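Local coordinates for putative flavoprotein (PDB 4ICI), which binds flavin mononucleotide in a flavodoxin-like domain and probably serves in electron transfer or a related redox reaction, at residues 28-33 against 123-128; 21-26 against 96-101; 16-21 against 32-37. All blocks are in the same frame, centred on the assembly; numbering follows the deposited sequence.

Contact 1. Residues 28-33 against 123-128; sequences ARAAEK and FATSGG. With FMN (flavin mononucleotide), chain B.
Ala31 sets its methyl group at the edge of the Phe123 ring, near the ring plane, with CB 3.8 Å from CZ. The ring rises from strand 119-125 toward helix 26-38 because CG is placed between the backbone N and the carbonyl carbon (chi1 69°), and its CE2 corner also meets the helix backbone, 3.8 Å from Ala31 CA. One residue earlier in the helix, Ala30 CB meets Thr125 CG2 methyl to methyl at 3.8 Å. The axes of 28-33 and 123-125 approach to 8.6 Å at 139° between their chain directions, a spacing that the small alanines allow.

Thr125 is split between two tasks. While CG2 packs on the helix, OG1 turns to the ribityl chain of the flavin mononucleotide and shares a 2.7 Å hydrogen bond with O4'; Thr27 is a second partner of this hydroxyl. Beyond the strand, Ser126 OG accepts from Gly128 N in an ST turn, and Gly127 N donates to flavin N1 at 3.0 Å. Across the helix–strand interface the chemistry is purely apolar, whereas several polar groups of 125-128 serve the cofactor or the turn that meets its pyrimidine end.

Contact 2. Residues 21-26 against 96-101; sequences FSATGT and PIWWDL. With FMN (flavin mononucleotide), chain B; EDO (1,2-ethanediol), chain E.
Two irregular loops meet here, 21-26 leading to the N-cap Gly25 and 96-101 folding into a type I' turn from Trp98 to Leu101, and Phe21 O lies 3.3 Å from Pro96 CD. Phe21, its CG anti to the backbone N (chi1 169°), crosses the proline ring with CD2 against CD and presents its edge to the six-membered ring of Trp98 in an offset edge-to-face pair, the planes at 80° and centroids 5.6 Å apart. Ala23 CB approaches the indole edge at CZ2. One indole face lies along the dimethylbenzene end of the flavin, with CD1 3.5 Å from C7. Replacing Trp98 by alanine is likely to leave this face of the flavin and the edge of Phe21 without their aromatic partner.

Segment 21-26 is the phosphate-binding loop between the first strand and first helix, as in flavodoxins: Ser22 OG donates to O2P at 2.6 Å, the amides of Ala23 and Thr24 to O3P, and Thr24 OG1, Thr26 N and Thr26 OG1 to O1P. At the other end, Trp99 N donates to flavin N5 at 2.9 Å and Asp100 N to O4, as the turn brings both amides to the isoalloxazine rim. Both loops leave C-terminal ends of neighbouring parallel strands, 16-20 and 90-96; Ile105 and Ile106 of helix 104-112 pack on Phe21, while Met69 of helix 64-70 touches Trp98.

Contact 3. Residues 16-21 against 32-37; sequences ILVAYF and EKLGAA. With EDO (1,2-ethanediol), chain G.
Strand 16-20, helix 26-38 and strand 41-44 form the first beta-alpha-beta unit of the flavodoxin-like fold, and the contact joins the first strand and the helix of that unit, where Val18 meets Leu34 and Gly35. The two branches of the valine divide the work. CG1, anti to the backbone N (chi1 -180°), meets Leu34 CD2 obliquely at 4.1 Å, branch against branch, and CG2, beside the backbone N, rests on the helix backbone 3.9 Å from Gly35 CA. Within 16-21 and 32-37, the nearest CA atoms are those of Val18 and Gly35, 6.2 Å apart. Because Gly35 has no side chain, the valine methyl touches the main chain itself.

The interface continues beyond the two segments: Ala31 and Phe123 also pack on Val18, and Leu42 of the next strand touches it. Further along strand 16-20, the ring of Tyr20 lies against Ala28 and Ala31. The edge of that ring also meets a 1,2-ethanediol molecule, probably from the crystallisation liquor, whose very short approach to the tyrosine hydroxyl makes a hydrogen bond there doubtful in its details. With methyl groups and a bare backbone carbon as its contact surfaces, the join between Val18 and the helix depends on van der Waals fit and burial of apolar groups.

In the fold
All three contacts are buried, yet they differ in what they serve. Contacts 1 and 3 both rest helix 26-38 on one side of the parallel sheet, contact 3 against the strand just before the helix and contact 1 against strand 119-125, two places across; Phe123 touches Val18 and Leu34, so their apolar surfaces merge. Contact 2 lies beyond the strand ends, where loops pair aromatic rings and surround the cofactor with polar groups. It meets contact 1 through a probable Ile97 N to Thr125 O hydrogen bond, and both touch the flavin mononucleotide. Contacts 2 and 3 overlap only in sequence, at Phe21, idle in contact 3; the Val18 side chain is about 12 Å from the cofactor.

Contact 1. Residues 28-33 against 123-128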
loop_
_atom_site.group_PDB
_atom_site.type_symbol
_atom_site.label_atom_id
_atom_site.label_comp_id
_atom_site.label_asym_id
_atom_site.label_seq_id
_atom_site.Cartn_x
_atom_site.Cartn_y
_atom_site.Cartn_z
ATOM N N ALA A 28 7.412 5.777 -1.217
ATOM C CA ALA A 28 7.078 7.110 -0.708
ATOM C C ALA A 28 7.043 8.135 -1.857
ATOM O O ALA A 28 6.182 9.017 -1.904
ATOM C CB ALA A 28 8.072 7.538 0.368
ATOM N N ARG A 29 8.009 8.030 -2.773
ATOM C CA ARG A 29 8.052 8.968 -3.887
ATOM C C ARG A 29 6.860 8.775 -4.812
ATOM O O ARG A 29 6.258 9.767 -5.267
ATOM C CB ARG A 29 9.381 8.840 -4.633
ATOM C CG ARG A 29 10.569 9.396 -3.827
ATOM C CD ARG A 29 11.899 9.513 -4.613
ATOM N NE ARG A 29 12.309 8.293 -5.326
ATOM C CZ ARG A 29 13.014 7.279 -4.812
ATOM N NH1 ARG A 29 13.406 7.273 -3.534
ATOM N NH2 ARG A 29 13.322 6.238 -5.596
ATOM N N ALA A 30 6.484 7.516 -5.067
ATOM C CA ALA A 30 5.285 7.228 -5.851
ATOM C C ALA A 30 4.039 7.795 -5.157
ATOM O O ALA A 30 3.176 8.422 -5.782
ATOM C CB ALA A 30 5.142 5.717 -6.076
ATOM N N ALA A 31 3.944 7.566 -3.859
ATOM C CA ALA A 31 2.829 8.069 -3.077
ATOM C C ALA A 31 2.704 9.597 -3.149
ATOM O O ALA A 31 1.612 10.158 -3.212
ATOM C CB ALA A 31 2.955 7.595 -1.620
ATOM N N GLU A 32 3.848 10.264 -3.053
ATOM C CA GLU A 32 3.873 11.735 -3.108
ATOM C C GLU A 32 3.353 12.259 -4.439
ATOM O O GLU A 32 2.565 13.222 -4.462
ATOM C CB GLU A 32 5.284 12.217 -2.843
ATOM C CG GLU A 32 5.422 13.726 -2.695
ATOM C CD GLU A 32 6.820 14.172 -2.374
ATOM O OE1 GLU A 32 7.620 13.312 -1.952
ATOM O OE2 GLU A 32 7.125 15.385 -2.494
ATOM N N LYS A 33 3.761 11.607 -5.528
ATOM C CA LYS A 33 3.262 11.987 -6.857
ATOM C C LYS A 33 1.749 11.749 -6.954
ATOM O O LYS A 33 1.005 12.591 -7.465
ATOM C CB LYS A 33 3.968 11.198 -7.954
ATOM C CG LYS A 33 5.440 11.489 -8.146
ATOM C CD LYS A 33 6.005 10.743 -9.379
ATOM C CE LYS A 33 7.371 11.289 -9.798
ATOM N NZ LYS A 33 7.793 10.837 -11.181
ATOM N N PHE A 123 -1.558 0.373 -4.804
ATOM C CA PHE A 123 -0.514 0.756 -5.736
ATOM C C PHE A 123 0.807 0.261 -5.218
ATOM O O PHE A 123 0.934 -0.071 -4.035
ATOM C CB PHE A 123 -0.518 2.278 -6.008
ATOM C CG PHE A 123 -0.098 3.147 -4.841
ATOM C CD1 PHE A 123 -1.009 3.521 -3.877
ATOM C CD2 PHE A 123 1.188 3.649 -4.764
ATOM C CE1 PHE A 123 -0.650 4.356 -2.819
ATOM C CE2 PHE A 123 1.548 4.502 -3.743
ATOM C CZ PHE A 123 0.622 4.853 -2.776
ATOM N N ALA A 124 1.820 0.215 -6.080
ATOM C CA ALA A 124 3.076 -0.405 -5.672
ATOM C C ALA A 124 4.251 0.103 -6.451
ATOM O O ALA A 124 4.091 0.707 -7.519
ATOM C CB ALA A 124 2.975 -1.954 -5.803
ATOM N N THR A 125 5.425 -0.140 -5.890
ATOM C CA THR A 125 6.672 -0.109 -6.640
ATOM C C THR A 125 7.350 -1.465 -6.524
ATOM O O THR A 125 7.039 -2.252 -5.631
ATOM C CB THR A 125 7.624 1.033 -6.197
ATOM O OG1 THR A 125 8.157 0.790 -4.902
ATOM C CG2 THR A 125 6.939 2.409 -6.255
ATOM N N SER A 126 8.260 -1.771 -7.456
ATOM C CA SER A 126 8.896 -3.093 -7.503
ATOM C C SER A 126 10.169 -3.026 -8.305
ATOM O O SER A 126 10.447 -2.028 -9.001
ATOM C CB SER A 126 7.989 -4.128 -8.147
ATOM O OG SER A 126 7.953 -3.964 -9.558
ATOM N N GLY A 127 10.884 -4.135 -8.231
ATOM C CA GLY A 127 12.048 -4.371 -9.073
ATOM C C GLY A 127 11.733 -5.007 -10.409
ATOM O O GLY A 127 12.663 -5.470 -11.092
ATOM N N GLY A 128 10.459 -5.024 -10.791
ATOM C CA GLY A 128 10.035 -5.672 -12.035
ATOM C C GLY A 128 8.708 -6.407 -11.961
ATOM O O GLY A 128 7.968 -6.493 -12.968
HETATM N N1 FMN B . 10.775 -6.636 -6.495
HETATM C C2 FMN B . 10.081 -7.378 -7.418
HETATM O O2 FMN B . 9.990 -6.962 -8.571
HETATM N N3 FMN B . 9.507 -8.584 -7.040
HETATM C C4 FMN B . 9.635 -9.110 -5.765
HETATM O O4 FMN B . 9.030 -10.172 -5.528
HETATM C C4A FMN B . 10.378 -8.369 -4.831
HETATM N N5 FMN B . 10.571 -8.863 -3.523
HETATM C C5A FMN B . 11.285 -8.063 -2.621
HETATM C C6 FMN B . 11.461 -8.511 -1.305
HETATM C C7 FMN B . 12.142 -7.748 -0.390
HETATM C C7M FMN B . 12.278 -8.217 1.027
HETATM C C8 FMN B . 12.658 -6.514 -0.747
HETATM C C8M FMN B . 13.424 -5.687 0.259
HETATM C C9 FMN B . 12.500 -6.065 -2.052
HETATM C C9A FMN B . 11.793 -6.823 -3.006
HETATM N N10 FMN B . 11.615 -6.370 -4.323
HETATM C C10 FMN B . 10.910 -7.134 -5.221
HETATM C "C1'" FMN B . 12.129 -5.012 -4.726
HETATM C "C2'" FMN B . 11.142 -3.929 -4.207
HETATM O "O2'" FMN B . 9.796 -4.171 -4.539
HETATM C "C3'" FMN B . 11.453 -2.544 -4.809
HETATM O "O3'" FMN B . 12.883 -2.255 -4.698
HETATM C "C4'" FMN B . 10.578 -1.395 -4.225
HETATM O "O4'" FMN B . 10.654 -0.323 -5.134
HETATM C "C5'" FMN B . 11.169 -0.913 -2.846
HETATM O "O5'" FMN B . 10.304 0.103 -2.411
HETATM P P FMN B . 10.617 1.024 -1.140
HETATM O O1P FMN B . 11.890 1.799 -1.519
HETATM O O2P FMN B . 9.443 1.830 -0.853
HETATM O O3P FMN B . 10.880 0.150 0.091
#

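Contact 2. Residues 21-26 against 96-101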
loop_
_atom_site.group_PDB
_atom_site.type_symbol
_atom_site.label_atom_id
_atom_site.label_comp_id
_atom_site.label_asym_id
_atom_site.label_seq_id
_atom_site.Cartn_x
_atom_site.Cartn_y
_atom_site.Cartn_z
ATOM N N PHE A 21 3.278 2.234 2.792
ATOM C CA PHE A 21 4.479 1.760 3.461
ATOM C C PHE A 21 5.642 1.866 2.473
ATOM O O PHE A 21 5.521 1.523 1.290
ATOM C CB PHE A 21 4.280 0.299 3.883
ATOM C CG PHE A 21 5.542 -0.393 4.359
ATOM C CD1 PHE A 21 6.242 0.076 5.449
ATOM C CD2 PHE A 21 6.002 -1.508 3.713
ATOM C CE1 PHE A 21 7.389 -0.544 5.856
ATOM C CE2 PHE A 21 7.145 -2.136 4.127
ATOM C CZ PHE A 21 7.848 -1.641 5.210
ATOM N N SER A 22 6.772 2.361 2.970
ATOM C CA SER A 22 7.983 2.446 2.184
ATOM C C SER A 22 9.164 2.153 3.089
ATOM O O SER A 22 9.338 2.813 4.122
ATOM C CB SER A 22 8.115 3.827 1.581
ATOM O OG SER A 22 9.249 3.918 0.722
ATOM N N ALA A 23 9.972 1.176 2.715
ATOM C CA ALA A 23 11.165 0.840 3.490
ATOM C C ALA A 23 12.404 1.602 3.057
ATOM O O ALA A 23 13.239 1.957 3.918
ATOM C CB ALA A 23 11.422 -0.676 3.442
ATOM N N THR A 24 12.558 1.832 1.747
ATOM C CA THR A 24 13.696 2.597 1.231
ATOM C C THR A 24 13.358 3.823 0.379
ATOM O O THR A 24 14.226 4.322 -0.369
ATOM C CB THR A 24 14.700 1.708 0.466
ATOM O OG1 THR A 24 14.045 0.907 -0.510
ATOM C CG2 THR A 24 15.509 0.814 1.447
ATOM N N GLY A 25 12.135 4.326 0.493
ATOM C CA GLY A 25 11.784 5.601 -0.108
ATOM C C GLY A 25 11.112 5.557 -1.469
ATOM O O GLY A 25 10.528 6.546 -1.890
ATOM N N THR A 26 11.236 4.434 -2.189
ATOM C CA THR A 26 10.755 4.364 -3.576
ATOM C C THR A 26 9.229 4.523 -3.629
ATOM O O THR A 26 8.687 5.285 -4.421
ATOM C CB THR A 26 11.155 3.045 -4.257
ATOM O OG1 THR A 26 12.539 2.774 -4.020
ATOM C CG2 THR A 26 10.895 3.081 -5.764
ATOM N N PRO A 96 5.886 -1.493 -1.402
ATOM C CA PRO A 96 6.821 -2.215 -2.245
ATOM C C PRO A 96 6.361 -3.664 -2.393
ATOM O O PRO A 96 5.803 -4.232 -1.447
ATOM C CB PRO A 96 8.110 -2.168 -1.443
ATOM C CG PRO A 96 7.658 -2.138 -0.001
ATOM C CD PRO A 96 6.378 -1.336 -0.027
ATOM N N ILE A 97 6.576 -4.267 -3.543
ATOM C CA ILE A 97 6.318 -5.705 -3.740
ATOM C C ILE A 97 7.411 -6.498 -3.044
ATOM O O ILE A 97 8.577 -6.287 -3.330
ATOM C CB ILE A 97 6.348 -6.101 -5.232
ATOM C CG1 ILE A 97 5.265 -5.374 -6.042
ATOM C CG2 ILE A 97 6.245 -7.647 -5.408
ATOM C CD1 ILE A 97 3.831 -5.537 -5.503
ATOM N N TRP A 98 7.051 -7.368 -2.107
ATOM C CA TRP A 98 7.971 -8.273 -1.424
ATOM C C TRP A 98 7.525 -9.713 -1.697
ATOM O O TRP A 98 6.434 -10.111 -1.310
ATOM C CB TRP A 98 7.984 -8.040 0.082
ATOM C CG TRP A 98 8.692 -6.832 0.562
ATOM C CD1 TRP A 98 9.251 -5.817 -0.184
ATOM C CD2 TRP A 98 8.851 -6.440 1.932
ATOM N NE1 TRP A 98 9.781 -4.850 0.648
ATOM C CE2 TRP A 98 9.539 -5.209 1.943
ATOM C CE3 TRP A 98 8.492 -7.019 3.154
ATOM C CZ2 TRP A 98 9.888 -4.550 3.115
ATOM C CZ3 TRP A 98 8.848 -6.349 4.309
ATOM C CH2 TRP A 98 9.538 -5.121 4.279
ATOM N N TRP A 99 8.374 -10.472 -2.405
ATOM C CA TRP A 99 8.045 -11.842 -2.778
ATOM C C TRP A 99 6.647 -11.939 -3.434
ATOM O O TRP A 99 5.853 -12.829 -3.141
ATOM C CB TRP A 99 8.152 -12.743 -1.548
ATOM C CG TRP A 99 9.539 -12.802 -0.989
ATOM C CD1 TRP A 99 10.069 -12.042 0.040
ATOM C CD2 TRP A 99 10.617 -13.623 -1.473
ATOM N NE1 TRP A 99 11.391 -12.365 0.215
ATOM C CE2 TRP A 99 11.749 -13.329 -0.690
ATOM C CE3 TRP A 99 10.724 -14.578 -2.480
ATOM C CZ2 TRP A 99 12.984 -13.951 -0.890
ATOM C CZ3 TRP A 99 11.957 -15.209 -2.684
ATOM C CH2 TRP A 99 13.069 -14.889 -1.888
ATOM N N ASP A 100 6.386 -11.013 -4.356
ATOM C CA ASP A 100 5.136 -10.943 -5.134
ATOM C C ASP A 100 3.888 -10.684 -4.286
ATOM O O ASP A 100 2.767 -10.959 -4.737
ATOM C CB ASP A 100 4.967 -12.215 -5.997
ATOM C CG ASP A 100 4.317 -11.952 -7.355
ATOM O OD1 ASP A 100 4.115 -10.769 -7.759
ATOM O OD2 ASP A 100 3.979 -12.987 -7.981
ATOM N N LEU A 101 4.091 -10.137 -3.087
ATOM C CA LEU A 101 3.013 -9.865 -2.152
ATOM C C LEU A 101 3.131 -8.463 -1.560
ATOM O O LEU A 101 4.172 -7.824 -1.641
ATOM C CB LEU A 101 3.040 -10.879 -0.989
ATOM C CG LEU A 101 2.752 -12.338 -1.330
ATOM C CD1 LEU A 101 3.192 -13.226 -0.137
ATOM C CD2 LEU A 101 1.276 -12.540 -1.711
HETATM N N1 FMN B . 10.775 -6.636 -6.495
HETATM C C2 FMN B . 10.081 -7.378 -7.418
HETATM O O2 FMN B . 9.990 -6.962 -8.571
HETATM N N3 FMN B . 9.507 -8.584 -7.040
HETATM C C4 FMN B . 9.635 -9.110 -5.765
HETATM O O4 FMN B . 9.030 -10.172 -5.528
HETATM C C4A FMN B . 10.378 -8.369 -4.831
HETATM N N5 FMN B . 10.571 -8.863 -3.523
HETATM C C5A FMN B . 11.285 -8.063 -2.621
HETATM C C6 FMN B . 11.461 -8.511 -1.305
HETATM C C7 FMN B . 12.142 -7.748 -0.390
HETATM C C7M FMN B . 12.278 -8.217 1.027
HETATM C C8 FMN B . 12.658 -6.514 -0.747
HETATM C C8M FMN B . 13.424 -5.687 0.259
HETATM C C9 FMN B . 12.500 -6.065 -2.052
HETATM C C9A FMN B . 11.793 -6.823 -3.006
HETATM N N10 FMN B . 11.615 -6.370 -4.323
HETATM C C10 FMN B . 10.910 -7.134 -5.221
HETATM C "C1'" FMN B . 12.129 -5.012 -4.726
HETATM C "C2'" FMN B . 11.142 -3.929 -4.207
HETATM O "O2'" FMN B . 9.796 -4.171 -4.539
HETATM C "C3'" FMN B . 11.453 -2.544 -4.809
HETATM O "O3'" FMN B . 12.883 -2.255 -4.698
HETATM C "C4'" FMN B . 10.578 -1.395 -4.225
HETATM O "O4'" FMN B . 10.654 -0.323 -5.134
HETATM C "C5'" FMN B . 11.169 -0.913 -2.846
HETATM O "O5'" FMN B . 10.304 0.103 -2.411
HETATM P P FMN B . 10.617 1.024 -1.140
HETATM O O1P FMN B . 11.890 1.799 -1.519
HETATM O O2P FMN B . 9.443 1.830 -0.853
HETATM O O3P FMN B . 10.880 0.150 0.091
HETATM C C1 EDO E . 6.882 5.570 6.959
HETATM O O1 EDO E . 7.924 4.860 7.649
HETATM C C2 EDO E . 6.398 4.895 5.663
HETATM O O2 EDO E . 6.462 3.492 5.688
#

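Contact 3. Residues 16-21 against 32-37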
loop_
_atom_site.group_PDB
_atom_site.type_symbol
_atom_site.label_atom_id
_atom_site.label_comp_id
_atom_site.label_asym_id
_atom_site.label_seq_id
_atom_site.Cartn_x
_atom_site.Cartn_y
_atom_site.Cartn_z
ATOM N N ILE A 16 -9.767 12.007 -0.201
ATOM C CA ILE A 16 -8.832 10.958 -0.610
ATOM C C ILE A 16 -7.650 10.886 0.364
ATOM O O ILE A 16 -7.040 11.906 0.697
ATOM C CB ILE A 16 -8.282 11.200 -2.044
ATOM C CG1 ILE A 16 -9.445 11.271 -3.036
ATOM C CG2 ILE A 16 -7.228 10.133 -2.420
ATOM C CD1 ILE A 16 -8.990 11.519 -4.470
ATOM N N LEU A 17 -7.370 9.669 0.827
ATOM C CA LEU A 17 -6.160 9.344 1.554
ATOM C C LEU A 17 -5.269 8.448 0.730
ATOM O O LEU A 17 -5.753 7.503 0.078
ATOM C CB LEU A 17 -6.509 8.609 2.842
ATOM C CG LEU A 17 -5.360 8.269 3.789
ATOM C CD1 LEU A 17 -4.695 9.553 4.327
ATOM C CD2 LEU A 17 -5.845 7.353 4.904
ATOM N N VAL A 18 -3.977 8.780 0.741
ATOM C CA VAL A 18 -2.925 7.954 0.163
ATOM C C VAL A 18 -2.116 7.400 1.336
ATOM O O VAL A 18 -1.268 8.099 1.892
ATOM C CB VAL A 18 -2.070 8.724 -0.880
ATOM C CG1 VAL A 18 -0.983 7.845 -1.468
ATOM C CG2 VAL A 18 -2.943 9.378 -1.972
ATOM N N ALA A 19 -2.423 6.171 1.714
ATOM C CA ALA A 19 -1.683 5.462 2.757
ATOM C C ALA A 19 -0.592 4.646 2.089
ATOM O O ALA A 19 -0.813 4.069 1.022
ATOM C CB ALA A 19 -2.642 4.552 3.579
ATOM N N TYR A 20 0.587 4.587 2.704
ATOM C CA TYR A 20 1.663 3.837 2.097
ATOM C C TYR A 20 2.690 3.382 3.094
ATOM O O TYR A 20 2.950 4.086 4.087
ATOM C CB TYR A 20 2.343 4.646 0.963
ATOM C CG TYR A 20 3.114 5.819 1.494
ATOM C CD1 TYR A 20 2.486 7.027 1.811
ATOM C CD2 TYR A 20 4.457 5.692 1.783
ATOM C CE1 TYR A 20 3.208 8.092 2.337
ATOM C CE2 TYR A 20 5.165 6.729 2.313
ATOM C CZ TYR A 20 4.539 7.933 2.589
ATOM O OH TYR A 20 5.267 8.987 3.127
ATOM N N PHE A 21 3.278 2.234 2.792
ATOM C CA PHE A 21 4.479 1.760 3.461
ATOM C C PHE A 21 5.642 1.866 2.473
ATOM O O PHE A 21 5.521 1.523 1.290
ATOM C CB PHE A 21 4.280 0.299 3.883
ATOM C CG PHE A 21 5.542 -0.393 4.359
ATOM C CD1 PHE A 21 6.242 0.076 5.449
ATOM C CD2 PHE A 21 6.002 -1.508 3.713
ATOM C CE1 PHE A 21 7.389 -0.544 5.856
ATOM C CE2 PHE A 21 7.145 -2.136 4.127
ATOM C CZ PHE A 21 7.848 -1.641 5.210
ATOM N N GLU A 32 3.848 10.264 -3.053
ATOM C CA GLU A 32 3.873 11.735 -3.108
ATOM C C GLU A 32 3.353 12.259 -4.439
ATOM O O GLU A 32 2.565 13.222 -4.462
ATOM C CB GLU A 32 5.284 12.217 -2.843
ATOM C CG GLU A 32 5.422 13.726 -2.695
ATOM C CD GLU A 32 6.820 14.172 -2.374
ATOM O OE1 GLU A 32 7.620 13.312 -1.952
ATOM O OE2 GLU A 32 7.125 15.385 -2.494
ATOM N N LYS A 33 3.761 11.607 -5.528
ATOM C CA LYS A 33 3.262 11.987 -6.857
ATOM C C LYS A 33 1.749 11.749 -6.954
ATOM O O LYS A 33 1.005 12.591 -7.465
ATOM C CB LYS A 33 3.968 11.198 -7.954
ATOM C CG LYS A 33 5.440 11.489 -8.146
ATOM C CD LYS A 33 6.005 10.743 -9.379
ATOM C CE LYS A 33 7.371 11.289 -9.798
ATOM N NZ LYS A 33 7.793 10.837 -11.181
ATOM N N LEU A 34 1.294 10.591 -6.465
ATOM C CA LEU A 34 -0.136 10.287 -6.468
ATOM C C LEU A 34 -0.938 11.307 -5.661
ATOM O O LEU A 34 -1.939 11.858 -6.133
ATOM C CB LEU A 34 -0.351 8.865 -5.959
ATOM C CG LEU A 34 -1.783 8.378 -5.861
ATOM C CD1 LEU A 34 -2.535 8.498 -7.186
ATOM C CD2 LEU A 34 -1.733 6.897 -5.414
ATOM N N GLY A 35 -0.497 11.576 -4.432
ATOM C CA GLY A 35 -1.202 12.516 -3.585
ATOM C C GLY A 35 -1.241 13.916 -4.188
ATOM O O GLY A 35 -2.279 14.564 -4.151
ATOM N N ALA A 36 -0.113 14.359 -4.759
ATOM C CA ALA A 36 -0.052 15.664 -5.455
ATOM C C ALA A 36 -1.051 15.713 -6.604
ATOM O O ALA A 36 -1.745 16.725 -6.785
ATOM C CB ALA A 36 1.366 15.951 -5.959
ATOM N N ALA A 37 -1.174 14.606 -7.327
ATOM C CA ALA A 37 -2.010 14.588 -8.533
ATOM C C ALA A 37 -3.485 14.697 -8.178
ATOM O O ALA A 37 -4.269 15.334 -8.903
ATOM C CB ALA A 37 -1.735 13.301 -9.332
HETATM C C1 EDO G . 7.951 7.923 3.854
HETATM O O1 EDO G . 7.332 9.055 4.465
HETATM C C2 EDO G . 9.486 7.838 3.760
HETATM O O2 EDO G . 10.183 8.719 2.823
#